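Local coordinates for protein putative (Helicobacter pylori, PDB 4O8S) that probably transfers nucleotidyl groups, as a member of the nucleotidyltransferase superfamily related to the AbiEii toxins of type IV toxin–antitoxin systems, at residues T23-K28 against F48-K53; V82-V87 against K101-Y106; N8-M13 against N40-D45; A15-L20 against E119-A124. All coordinates share one frame; numbering follows the deposited sequence.

Interaction 1 of 4, residues T23-K28 against F48-K53; sequences TPMVLK and FDCHKK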
# COMPACT_ATOMS: atom_id res chain seq x y z
N THR A 23 -11.84 -2.27 -15.81
CA THR A 23 -12.56 -3.24 -14.97
C THR A 23 -12.89 -2.57 -13.63
O THR A 23 -12.51 -1.42 -13.41
CB THR A 23 -11.70 -4.48 -14.70
OG1 THR A 23 -10.71 -4.15 -13.72
CG2 THR A 23 -11.03 -4.96 -15.99
N PRO A 24 -13.62 -3.28 -12.73
CA PRO A 24 -13.86 -2.60 -11.45
C PRO A 24 -12.74 -2.82 -10.42
O PRO A 24 -12.91 -2.43 -9.27
CB PRO A 24 -15.16 -3.25 -10.95
CG PRO A 24 -15.69 -4.08 -12.12
CD PRO A 24 -14.48 -4.46 -12.89
N MSE A 25 -11.63 -3.44 -10.83
CA MSE A 25 -10.49 -3.68 -9.95
C MSE A 25 -9.88 -2.37 -9.40
O MSE A 25 -9.62 -1.45 -10.17
CB MSE A 25 -9.40 -4.43 -10.71
CG MSE A 25 -9.82 -5.80 -11.17
SE MSE A 25 -9.42 -7.15 -9.77
CE MSE A 25 -7.57 -7.53 -10.19
N VAL A 26 -9.65 -2.31 -8.09
CA VAL A 26 -9.05 -1.14 -7.46
C VAL A 26 -7.78 -1.56 -6.72
O VAL A 26 -7.84 -2.38 -5.78
CB VAL A 26 -10.00 -0.53 -6.42
CG1 VAL A 26 -9.40 0.78 -5.82
CG2 VAL A 26 -11.39 -0.31 -7.03
N LEU A 27 -6.63 -1.01 -7.15
CA LEU A 27 -5.34 -1.26 -6.48
C LEU A 27 -5.33 -0.58 -5.12
O LEU A 27 -5.74 0.58 -5.00
CB LEU A 27 -4.19 -0.72 -7.32
CG LEU A 27 -2.73 -1.03 -6.95
CD1 LEU A 27 -2.39 -2.50 -7.23
CD2 LEU A 27 -1.77 -0.09 -7.73
N LYS A 28 -4.88 -1.30 -4.10
CA LYS A 28 -4.81 -0.75 -2.77
C LYS A 28 -3.45 -1.04 -2.15
O LYS A 28 -2.52 -1.48 -2.83
CB LYS A 28 -5.92 -1.32 -1.88
CG LYS A 28 -5.86 -2.84 -1.77
CD LYS A 28 -6.94 -3.39 -0.82
CE LYS A 28 -6.87 -4.93 -0.78
NZ LYS A 28 -7.90 -5.49 0.13
N PHE A 48 -5.64 -5.92 -4.74
CA PHE A 48 -6.82 -5.24 -5.28
C PHE A 48 -8.07 -5.50 -4.45
O PHE A 48 -8.15 -6.51 -3.73
CB PHE A 48 -7.13 -5.72 -6.69
CG PHE A 48 -6.05 -5.46 -7.69
CD1 PHE A 48 -5.03 -6.38 -7.89
CD2 PHE A 48 -6.07 -4.31 -8.48
CE1 PHE A 48 -4.03 -6.15 -8.86
CE2 PHE A 48 -5.09 -4.07 -9.43
CZ PHE A 48 -4.06 -4.99 -9.62
N ASP A 49 -9.03 -4.59 -4.56
CA ASP A 49 -10.42 -4.87 -4.18
C ASP A 49 -11.19 -4.91 -5.48
O ASP A 49 -10.82 -4.23 -6.44
CB ASP A 49 -11.02 -3.75 -3.33
CG ASP A 49 -10.55 -3.78 -1.90
OD1 ASP A 49 -10.22 -4.88 -1.38
OD2 ASP A 49 -10.50 -2.68 -1.29
N CYS A 50 -12.25 -5.70 -5.52
CA CYS A 50 -13.13 -5.75 -6.68
C CYS A 50 -14.49 -6.26 -6.22
O CYS A 50 -14.56 -7.17 -5.40
CB CYS A 50 -12.56 -6.69 -7.73
SG CYS A 50 -13.20 -6.39 -9.40
N HIS A 51 -15.57 -5.69 -6.74
CA HIS A 51 -16.90 -6.11 -6.29
C HIS A 51 -17.44 -7.35 -7.03
O HIS A 51 -18.40 -7.97 -6.57
CB HIS A 51 -17.91 -4.97 -6.39
CG HIS A 51 -18.37 -4.69 -7.78
ND1 HIS A 51 -17.70 -3.84 -8.63
CD2 HIS A 51 -19.42 -5.17 -8.49
CE1 HIS A 51 -18.33 -3.79 -9.80
NE2 HIS A 51 -19.37 -4.60 -9.73
N LYS A 52 -16.83 -7.70 -8.16
CA LYS A 52 -17.21 -8.93 -8.85
C LYS A 52 -16.03 -9.61 -9.55
O LYS A 52 -14.95 -9.01 -9.71
CB LYS A 52 -18.32 -8.66 -9.87
CG LYS A 52 -17.81 -7.97 -11.14
CD LYS A 52 -18.98 -7.45 -11.98
CE LYS A 52 -18.48 -6.57 -13.12
NZ LYS A 52 -19.58 -5.79 -13.79
N LYS A 53 -16.25 -10.85 -9.98
CA LYS A 53 -15.24 -11.62 -10.71
C LYS A 53 -14.96 -11.05 -12.09
O LYS A 53 -15.85 -10.46 -12.72
CB LYS A 53 -15.70 -13.07 -10.85
CG LYS A 53 -14.92 -14.06 -9.99
CD LYS A 53 -15.20 -13.85 -8.51
CE LYS A 53 -14.34 -14.77 -7.65
NZ LYS A 53 -14.60 -16.22 -7.90
O HOH W 1 -14.81 -2.72 -7.43
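The aromatic ring of Phe48 is covered on both faces by side chains of segment 23-28, with selenomethionine Met25 over one face and Leu27 over the other. The two segments form a short antiparallel pairing within the mixed beta sheet of this nucleotidyltransferase-like fold, and the ring shows how a sheet's backbone register also places its side chains. Met25 is bent at chi2 and again at chi3 (-89° and -85°), which swings its methyl over the ring, and CE comes to 3.7 Å from the ring centroid in a CH-pi contact. The SE atom lies obliquely to the ring in a longer Met-aromatic contact and rests 3.8 Å from Cys50 CB. Leu27 CD1, 4.1 Å from the centroid, makes the second CH-pi contact. Val26 and Asp49 are the hydrogen-bonded pair: Val26 N donates to Asp49 O at 2.8 Å, and Asp49 N donates to Val26 O at the same length. Beyond them Lys28 reaches across on an extended chain and places NZ 2.8 Å from Asp49 OD1. In this salt bridge NZ meets OD1 on its syn side, 35° out of the carboxylate plane, while Asp49 OD2 is bound by Arg128. At the other end Pro24 crosses His51 at about a right angle, its CB 3.4 Å from His51 CE1.

Interaction 2 of 4, residues V82-V87 against K101-Y106; sequences VGRYMV and KLEISY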
# COMPACT_ATOMS: atom_id res chain seq x y z
N VAL A 82 -11.87 -14.37 -2.03
CA VAL A 82 -10.46 -14.08 -2.26
C VAL A 82 -9.89 -14.68 -3.55
O VAL A 82 -10.26 -15.79 -3.96
CB VAL A 82 -9.60 -14.47 -1.03
CG1 VAL A 82 -9.75 -15.92 -0.71
CG2 VAL A 82 -8.13 -14.15 -1.26
N GLY A 83 -9.02 -13.91 -4.20
CA GLY A 83 -8.26 -14.37 -5.35
C GLY A 83 -6.78 -14.25 -5.01
O GLY A 83 -6.34 -13.23 -4.48
N ARG A 84 -6.01 -15.30 -5.29
CA ARG A 84 -4.59 -15.29 -5.00
C ARG A 84 -3.83 -16.01 -6.09
O ARG A 84 -4.02 -17.22 -6.31
CB ARG A 84 -4.30 -15.89 -3.62
CG ARG A 84 -2.83 -15.88 -3.23
CD ARG A 84 -2.66 -16.18 -1.74
NE ARG A 84 -3.42 -15.26 -0.89
CZ ARG A 84 -4.34 -15.63 -0.00
NH1 ARG A 84 -4.61 -16.91 0.16
NH2 ARG A 84 -4.98 -14.71 0.73
N TYR A 85 -2.97 -15.26 -6.77
CA TYR A 85 -2.27 -15.78 -7.93
C TYR A 85 -0.77 -15.54 -7.81
O TYR A 85 -0.34 -14.53 -7.25
CB TYR A 85 -2.78 -15.12 -9.21
CG TYR A 85 -4.28 -15.15 -9.40
CD1 TYR A 85 -5.11 -14.28 -8.71
CD2 TYR A 85 -4.86 -16.03 -10.31
CE1 TYR A 85 -6.48 -14.29 -8.89
CE2 TYR A 85 -6.25 -16.05 -10.51
CZ TYR A 85 -7.05 -15.18 -9.78
OH TYR A 85 -8.42 -15.17 -9.95
N MSE A 86 0.01 -16.48 -8.34
CA MSE A 86 1.46 -16.33 -8.44
C MSE A 86 1.81 -16.23 -9.91
O MSE A 86 1.73 -17.20 -10.66
CB MSE A 86 2.17 -17.51 -7.78
CG MSE A 86 1.68 -17.74 -6.36
SE MSE A 86 2.16 -16.17 -5.27
CE MSE A 86 0.76 -16.14 -3.89
N VAL A 87 2.14 -15.01 -10.34
CA VAL A 87 2.53 -14.79 -11.73
C VAL A 87 4.01 -15.01 -11.88
O VAL A 87 4.81 -14.26 -11.33
CB VAL A 87 2.17 -13.37 -12.19
CG1 VAL A 87 2.70 -13.13 -13.59
CG2 VAL A 87 0.66 -13.17 -12.14
N LYS A 101 3.30 -11.64 -6.91
CA LYS A 101 2.10 -12.05 -6.18
C LYS A 101 0.96 -11.08 -6.45
O LYS A 101 1.12 -9.86 -6.34
CB LYS A 101 2.37 -12.15 -4.67
CG LYS A 101 1.08 -12.46 -3.87
CD LYS A 101 1.36 -13.04 -2.48
CE LYS A 101 1.98 -12.03 -1.51
NZ LYS A 101 2.07 -12.60 -0.13
N LEU A 102 -0.20 -11.62 -6.82
CA LEU A 102 -1.37 -10.79 -7.11
C LEU A 102 -2.53 -11.31 -6.28
O LEU A 102 -2.93 -12.47 -6.40
CB LEU A 102 -1.71 -10.84 -8.60
CG LEU A 102 -2.63 -9.78 -9.21
CD1 LEU A 102 -2.45 -9.78 -10.71
CD2 LEU A 102 -4.09 -10.05 -8.87
N GLU A 103 -3.07 -10.44 -5.43
CA GLU A 103 -4.19 -10.82 -4.58
C GLU A 103 -5.40 -9.93 -4.78
O GLU A 103 -5.28 -8.72 -5.00
CB GLU A 103 -3.77 -10.76 -3.11
CG GLU A 103 -2.81 -11.86 -2.69
CD GLU A 103 -2.99 -12.20 -1.22
OE1 GLU A 103 -4.15 -12.09 -0.72
OE2 GLU A 103 -1.98 -12.57 -0.58
N ILE A 104 -6.58 -10.54 -4.69
CA ILE A 104 -7.82 -9.79 -4.80
C ILE A 104 -8.73 -10.14 -3.64
O ILE A 104 -8.86 -11.33 -3.26
CB ILE A 104 -8.55 -10.13 -6.11
CG1 ILE A 104 -7.56 -10.23 -7.27
CG2 ILE A 104 -9.65 -9.10 -6.41
CD1 ILE A 104 -8.20 -10.66 -8.59
N SER A 105 -9.38 -9.13 -3.08
CA SER A 105 -10.46 -9.33 -2.12
C SER A 105 -11.79 -8.88 -2.76
O SER A 105 -11.87 -7.77 -3.29
CB SER A 105 -10.20 -8.54 -0.83
OG SER A 105 -11.39 -8.48 -0.04
N TYR A 106 -12.81 -9.75 -2.72
CA TYR A 106 -14.14 -9.43 -3.27
C TYR A 106 -15.10 -8.92 -2.17
O TYR A 106 -14.90 -9.24 -1.00
CB TYR A 106 -14.71 -10.65 -4.03
CG TYR A 106 -13.78 -11.12 -5.14
CD1 TYR A 106 -13.74 -10.46 -6.36
CD2 TYR A 106 -12.93 -12.20 -4.96
CE1 TYR A 106 -12.89 -10.84 -7.37
CE2 TYR A 106 -12.06 -12.61 -5.97
CZ TYR A 106 -12.05 -11.91 -7.17
OH TYR A 106 -11.21 -12.29 -8.20
O HOH W 2 -10.12 -14.64 -8.00
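Tyr85 and Leu102 face each other as a hydrogen-bonded pair in the antiparallel hairpin of strands 82-91 and 98-106, and Lys101, the residue before Leu102, pairs with Met86. They illustrate how one hairpin can carry two chemically different faces. Tyr85 N donates to Leu102 O at 2.8 Å, and Leu102 N returns a bond to Tyr85 O. With CG anti to its own carbonyl carbon (chi1 -52°), Tyr85 leans its ring obliquely back over Gly83: the ring edge meets Leu102 O in plane, and CE1 reaches Ile104 CD1 at 4.0 Å. Gly83 has no side chain, and the phenol ends of Tyr85 and Tyr106 draw together beside it. A single water joins them, 2.6 Å from Tyr85 OH and equally far from Tyr106 OH.

The other face carries Lys101, Glu103, Arg84 and Met86. The aliphatic part of Lys101 runs beside selenomethionine Met86 in the same direction, and the packing is tight where Met86 CE comes 3.5 Å from Lys101 CD. Arg84 and Glu103 also extend side by side, yet their flat groups stand 76° apart. Arg84 NH2 donates to Glu103 OE1 at 3.1 Å from above the carboxylate plane, although the oxygen lies near the guanidinium plane, and Arg84 NE completes the salt bridge to Glu103 OE2. The pairing therefore sets an apolar, aromatic surface, its two tyrosine hydroxyls bridged by one water, back to back with a partly exposed surface where opposite charges meet.

Interaction 3 of 4, residues N8-M13 against N40-D45; sequences NHEKLM and NRFSED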
# COMPACT_ATOMS: atom_id res chain seq x y z
N ASN A 8 12.31 -4.25 -14.20
CA ASN A 8 11.44 -5.10 -15.00
C ASN A 8 10.19 -5.49 -14.21
O ASN A 8 9.09 -5.55 -14.77
CB ASN A 8 12.19 -6.31 -15.52
CG ASN A 8 13.09 -5.96 -16.69
OD1 ASN A 8 12.68 -5.22 -17.59
ND2 ASN A 8 14.33 -6.44 -16.66
N HIS A 9 10.35 -5.70 -12.90
CA HIS A 9 9.23 -5.98 -12.02
C HIS A 9 8.21 -4.83 -12.04
O HIS A 9 7.01 -5.05 -12.22
CB HIS A 9 9.72 -6.22 -10.60
CG HIS A 9 8.69 -6.84 -9.70
ND1 HIS A 9 8.27 -8.14 -9.84
CD2 HIS A 9 8.02 -6.34 -8.63
CE1 HIS A 9 7.37 -8.42 -8.91
NE2 HIS A 9 7.20 -7.34 -8.16
N GLU A 10 8.69 -3.60 -11.86
CA GLU A 10 7.81 -2.43 -11.90
C GLU A 10 7.09 -2.32 -13.24
O GLU A 10 5.91 -1.98 -13.31
CB GLU A 10 8.58 -1.13 -11.62
CG GLU A 10 7.67 0.11 -11.64
CD GLU A 10 8.33 1.40 -11.18
OE1 GLU A 10 9.47 1.37 -10.66
OE2 GLU A 10 7.68 2.47 -11.31
N LYS A 11 7.82 -2.60 -14.31
CA LYS A 11 7.24 -2.51 -15.65
C LYS A 11 6.09 -3.51 -15.83
O LYS A 11 5.06 -3.19 -16.42
CB LYS A 11 8.33 -2.77 -16.69
CG LYS A 11 7.84 -2.84 -18.13
CD LYS A 11 9.00 -3.29 -19.02
CE LYS A 11 8.69 -3.18 -20.50
NZ LYS A 11 9.85 -3.65 -21.34
N LEU A 12 6.27 -4.72 -15.30
CA LEU A 12 5.20 -5.71 -15.39
C LEU A 12 4.03 -5.30 -14.52
O LEU A 12 2.89 -5.38 -14.96
CB LEU A 12 5.70 -7.09 -14.97
CG LEU A 12 4.65 -8.19 -14.77
CD1 LEU A 12 3.90 -8.53 -16.06
CD2 LEU A 12 5.34 -9.44 -14.21
N MSE A 13 4.30 -4.83 -13.30
CA MSE A 13 3.22 -4.39 -12.43
C MSE A 13 2.38 -3.28 -13.06
O MSE A 13 1.15 -3.36 -13.05
CB MSE A 13 3.76 -3.94 -11.07
CG MSE A 13 4.38 -5.07 -10.25
SE MSE A 13 4.62 -4.41 -8.39
CE MSE A 13 5.85 -2.93 -8.70
N ASN A 40 8.47 6.38 -1.27
CA ASN A 40 9.91 6.34 -1.56
C ASN A 40 10.62 5.08 -1.05
O ASN A 40 11.74 5.13 -0.55
CB ASN A 40 10.61 7.61 -1.04
CG ASN A 40 10.46 7.78 0.45
OD1 ASN A 40 9.47 7.32 1.04
ND2 ASN A 40 11.45 8.41 1.07
N ARG A 41 9.94 3.93 -1.18
CA ARG A 41 10.60 2.63 -1.04
C ARG A 41 9.93 1.79 -2.10
O ARG A 41 8.83 2.14 -2.56
CB ARG A 41 10.35 2.04 0.35
CG ARG A 41 8.89 1.66 0.63
CD ARG A 41 8.77 0.84 1.92
NE ARG A 41 7.39 0.43 2.21
CZ ARG A 41 6.82 -0.63 1.65
NH1 ARG A 41 7.51 -1.37 0.79
NH2 ARG A 41 5.56 -0.96 1.95
N PHE A 42 10.58 0.72 -2.53
CA PHE A 42 10.00 -0.17 -3.52
C PHE A 42 8.90 -1.02 -2.90
O PHE A 42 8.85 -1.19 -1.67
CB PHE A 42 11.09 -1.08 -4.09
CG PHE A 42 10.74 -1.71 -5.41
CD1 PHE A 42 10.27 -0.94 -6.46
CD2 PHE A 42 10.89 -3.09 -5.60
CE1 PHE A 42 9.94 -1.52 -7.69
CE2 PHE A 42 10.57 -3.68 -6.82
CZ PHE A 42 10.09 -2.89 -7.87
N SER A 43 8.02 -1.56 -3.75
CA SER A 43 6.92 -2.44 -3.33
C SER A 43 6.75 -3.49 -4.42
O SER A 43 6.79 -3.16 -5.60
CB SER A 43 5.63 -1.63 -3.21
OG SER A 43 4.63 -2.32 -2.47
N GLU A 44 6.51 -4.75 -4.05
CA GLU A 44 6.57 -5.83 -5.03
C GLU A 44 5.28 -6.63 -5.25
O GLU A 44 5.20 -7.37 -6.22
CB GLU A 44 7.69 -6.83 -4.69
CG GLU A 44 8.93 -6.23 -4.05
CD GLU A 44 9.83 -7.30 -3.40
OE1 GLU A 44 9.40 -7.90 -2.38
OE2 GLU A 44 10.94 -7.53 -3.91
N ASP A 45 4.31 -6.53 -4.35
CA ASP A 45 3.07 -7.31 -4.49
C ASP A 45 1.92 -6.45 -5.06
O ASP A 45 1.91 -5.23 -4.86
CB ASP A 45 2.64 -7.89 -3.13
CG ASP A 45 3.71 -8.80 -2.53
OD1 ASP A 45 4.47 -9.42 -3.31
OD2 ASP A 45 3.77 -8.90 -1.27
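This is a helix-to-loop contact, in which His9, Glu10 and selenomethionine Met13 of helix 4-19 meet Phe42, Ser43 and Glu44 of the loop that connects helix 29-36 to strand 46-50. It exemplifies how a single well-aimed side chain can fix an irregular backbone. His9 NE2 donates to Glu44 O at 2.8 Å, with an N-H...O angle of 166°. The oxygen lies almost in the imidazole plane, and the donor arrives in the carbonyl plane on a lone pair, so both partners are aligned for the bond. His9 places CG anti to its backbone N (chi1 -166°), which carries the ring out from the helix toward the loop. The rotation of the ring is fixed from its other nitrogen too, since ND1 is bonded to Tyr89 OH.

In nucleotidyltransferases of this superfamily a loop of this kind leads into a strand with an Asp-x-Asp motif, and Asp45 is consistent with the first acidic residue of that pattern. Just ahead of it, Phe42 turns its ring to the helix: Glu10 CB lies at the ring edge, 4.2 Å from Phe42 CE1, and His9 CD2 approaches Phe42 CZ obliquely at 4.1 Å. The carboxylate of Glu10 is directed elsewhere, bonding Tyr34 and Arg14, and Tyr34 also meets the Phe42 ring edge-to-face. One turn along the helix from His9, the chain of Met13 bends at chi3, and its methyl CE closes to 3.2 Å from Ser43 O. Met13 SE lies 3.7 Å from Glu44 O, the same carbonyl oxygen that receives the histidine bond.

Interaction 4 of 4, residues A15-L20 against E119-A124; sequences AIVKNL and EGMRIA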
# COMPACT_ATOMS: atom_id res chain seq x y z
N ALA A 15 1.98 -2.41 -16.30
CA ALA A 15 1.22 -2.88 -17.45
C ALA A 15 -0.05 -3.58 -16.98
O ALA A 15 -1.15 -3.37 -17.52
CB ALA A 15 2.06 -3.83 -18.28
N ILE A 16 0.10 -4.41 -15.95
CA ILE A 16 -1.05 -5.13 -15.43
C ILE A 16 -2.10 -4.15 -14.92
O ILE A 16 -3.26 -4.21 -15.34
CB ILE A 16 -0.64 -6.11 -14.30
CG1 ILE A 16 0.05 -7.33 -14.92
CG2 ILE A 16 -1.84 -6.56 -13.50
CD1 ILE A 16 0.77 -8.21 -13.90
N VAL A 17 -1.71 -3.25 -14.02
CA VAL A 17 -2.69 -2.32 -13.44
C VAL A 17 -3.34 -1.44 -14.52
O VAL A 17 -4.56 -1.23 -14.51
CB VAL A 17 -2.06 -1.46 -12.32
CG1 VAL A 17 -3.11 -0.54 -11.70
CG2 VAL A 17 -1.44 -2.37 -11.24
N LYS A 18 -2.55 -0.95 -15.47
CA LYS A 18 -3.11 -0.17 -16.57
C LYS A 18 -4.12 -1.01 -17.39
O LYS A 18 -5.18 -0.52 -17.77
CB LYS A 18 -1.99 0.40 -17.44
CG LYS A 18 -1.29 1.62 -16.80
CD LYS A 18 0.08 1.89 -17.43
CE LYS A 18 0.49 3.37 -17.34
NZ LYS A 18 0.59 3.94 -15.95
N ASN A 19 -3.80 -2.29 -17.62
CA ASN A 19 -4.74 -3.15 -18.33
C ASN A 19 -6.09 -3.25 -17.63
O ASN A 19 -7.13 -3.31 -18.29
CB ASN A 19 -4.17 -4.56 -18.53
CG ASN A 19 -5.04 -5.42 -19.46
OD1 ASN A 19 -6.06 -5.97 -19.04
ND2 ASN A 19 -4.64 -5.51 -20.72
N LEU A 20 -6.08 -3.21 -16.31
CA LEU A 20 -7.32 -3.36 -15.54
C LEU A 20 -8.12 -2.07 -15.35
O LEU A 20 -9.13 -2.07 -14.65
CB LEU A 20 -7.01 -3.98 -14.18
CG LEU A 20 -6.29 -5.33 -14.22
CD1 LEU A 20 -5.76 -5.72 -12.85
CD2 LEU A 20 -7.25 -6.41 -14.75
N GLU A 119 -2.66 8.36 -13.42
CA GLU A 119 -1.92 7.87 -14.59
C GLU A 119 -2.56 6.63 -15.21
O GLU A 119 -1.87 5.67 -15.58
CB GLU A 119 -0.45 7.62 -14.26
CG GLU A 119 0.35 8.91 -13.99
CD GLU A 119 0.25 9.93 -15.15
OE1 GLU A 119 0.09 9.52 -16.33
OE2 GLU A 119 0.32 11.16 -14.86
N GLY A 120 -3.88 6.67 -15.35
CA GLY A 120 -4.60 5.61 -16.02
C GLY A 120 -4.81 4.38 -15.15
O GLY A 120 -5.16 3.33 -15.66
N MSE A 121 -4.61 4.52 -13.84
CA MSE A 121 -4.76 3.37 -12.94
C MSE A 121 -5.79 3.63 -11.86
O MSE A 121 -5.75 4.67 -11.21
CB MSE A 121 -3.42 3.06 -12.28
CG MSE A 121 -2.33 2.71 -13.26
SE MSE A 121 -0.60 2.40 -12.31
CE MSE A 121 -0.09 4.27 -11.99
N ARG A 122 -6.71 2.67 -11.67
CA ARG A 122 -7.71 2.75 -10.61
C ARG A 122 -7.07 2.37 -9.27
O ARG A 122 -6.54 1.26 -9.10
CB ARG A 122 -8.88 1.81 -10.92
CG ARG A 122 -9.69 2.20 -12.16
CD ARG A 122 -10.68 1.09 -12.58
NE ARG A 122 -11.42 0.52 -11.45
CZ ARG A 122 -12.51 1.06 -10.92
NH1 ARG A 122 -12.99 2.20 -11.40
NH2 ARG A 122 -13.13 0.47 -9.90
N ILE A 123 -7.10 3.30 -8.32
CA ILE A 123 -6.35 3.15 -7.08
C ILE A 123 -7.21 3.64 -5.93
O ILE A 123 -8.02 4.57 -6.10
CB ILE A 123 -5.02 3.97 -7.16
CG1 ILE A 123 -4.13 3.45 -8.29
CG2 ILE A 123 -4.24 3.89 -5.87
CD1 ILE A 123 -2.68 3.98 -8.21
N ALA A 124 -7.05 3.02 -4.76
CA ALA A 124 -7.81 3.40 -3.56
C ALA A 124 -7.43 4.81 -3.12
O ALA A 124 -6.28 5.24 -3.32
CB ALA A 124 -7.52 2.42 -2.42
O HOH W 3 -6.55 0.17 -13.01
O HOH W 4 -4.88 2.67 -18.29
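A chain that bends only near its end (chi4 59°) brings the ammonium of Lys18 round to Glu119, while the extended chi2 of Met121 (178°) carries its selenium past Val17. The last turn of helix 4-19 thereby docks against the tight beta hairpin of strands 115-118 and 121-124, a worked case of a helix end joined to a turn by apolar packing, a direct lysine bond and water bridges. Val17 and selenomethionine Met121 cross at about a right angle, with Val17 CG1 3.7 Å from Met121 CB and SE close behind. Lys18 lends its aliphatic part to the same patch, its CG 3.8 Å from Met121 CG. Beyond this, Lys18 NZ donates to Glu119 O at 3.0 Å, approaching in the carbonyl plane, so the lysine grips the backbone of the turn. Carbonyl groups in the final turn of the helix are served by water. One water gives a bond to Lys18 O and another to Gly120 O. A second donates to Val17 O at 2.9 Å and accepts from Arg122 N at 2.8 Å.

Helix 4-19 opens the series, entering interaction 3 with its middle and interaction 4 with its last turn, their centres about 13 Å apart. Interactions 1 and 2 share the mixed sheet, about 11 Å between centres, where strands 46-50 and 98-106 run parallel and Phe48 is probably hydrogen-bonded to Glu103 and Ser105. Interactions 1 and 4 have their centres about 10 Å apart, and Leu27 O probably accepts from Ala124 N between them. Along the chain, interactions 1 and 2 both fall within the long loop that interaction 4 closes, whereas interaction 3 crosses interactions 1 and 4. Helix, sheet and small hairpin are thus interlocked by contacts distant in sequence, building one compact nucleotidyltransferase-like unit.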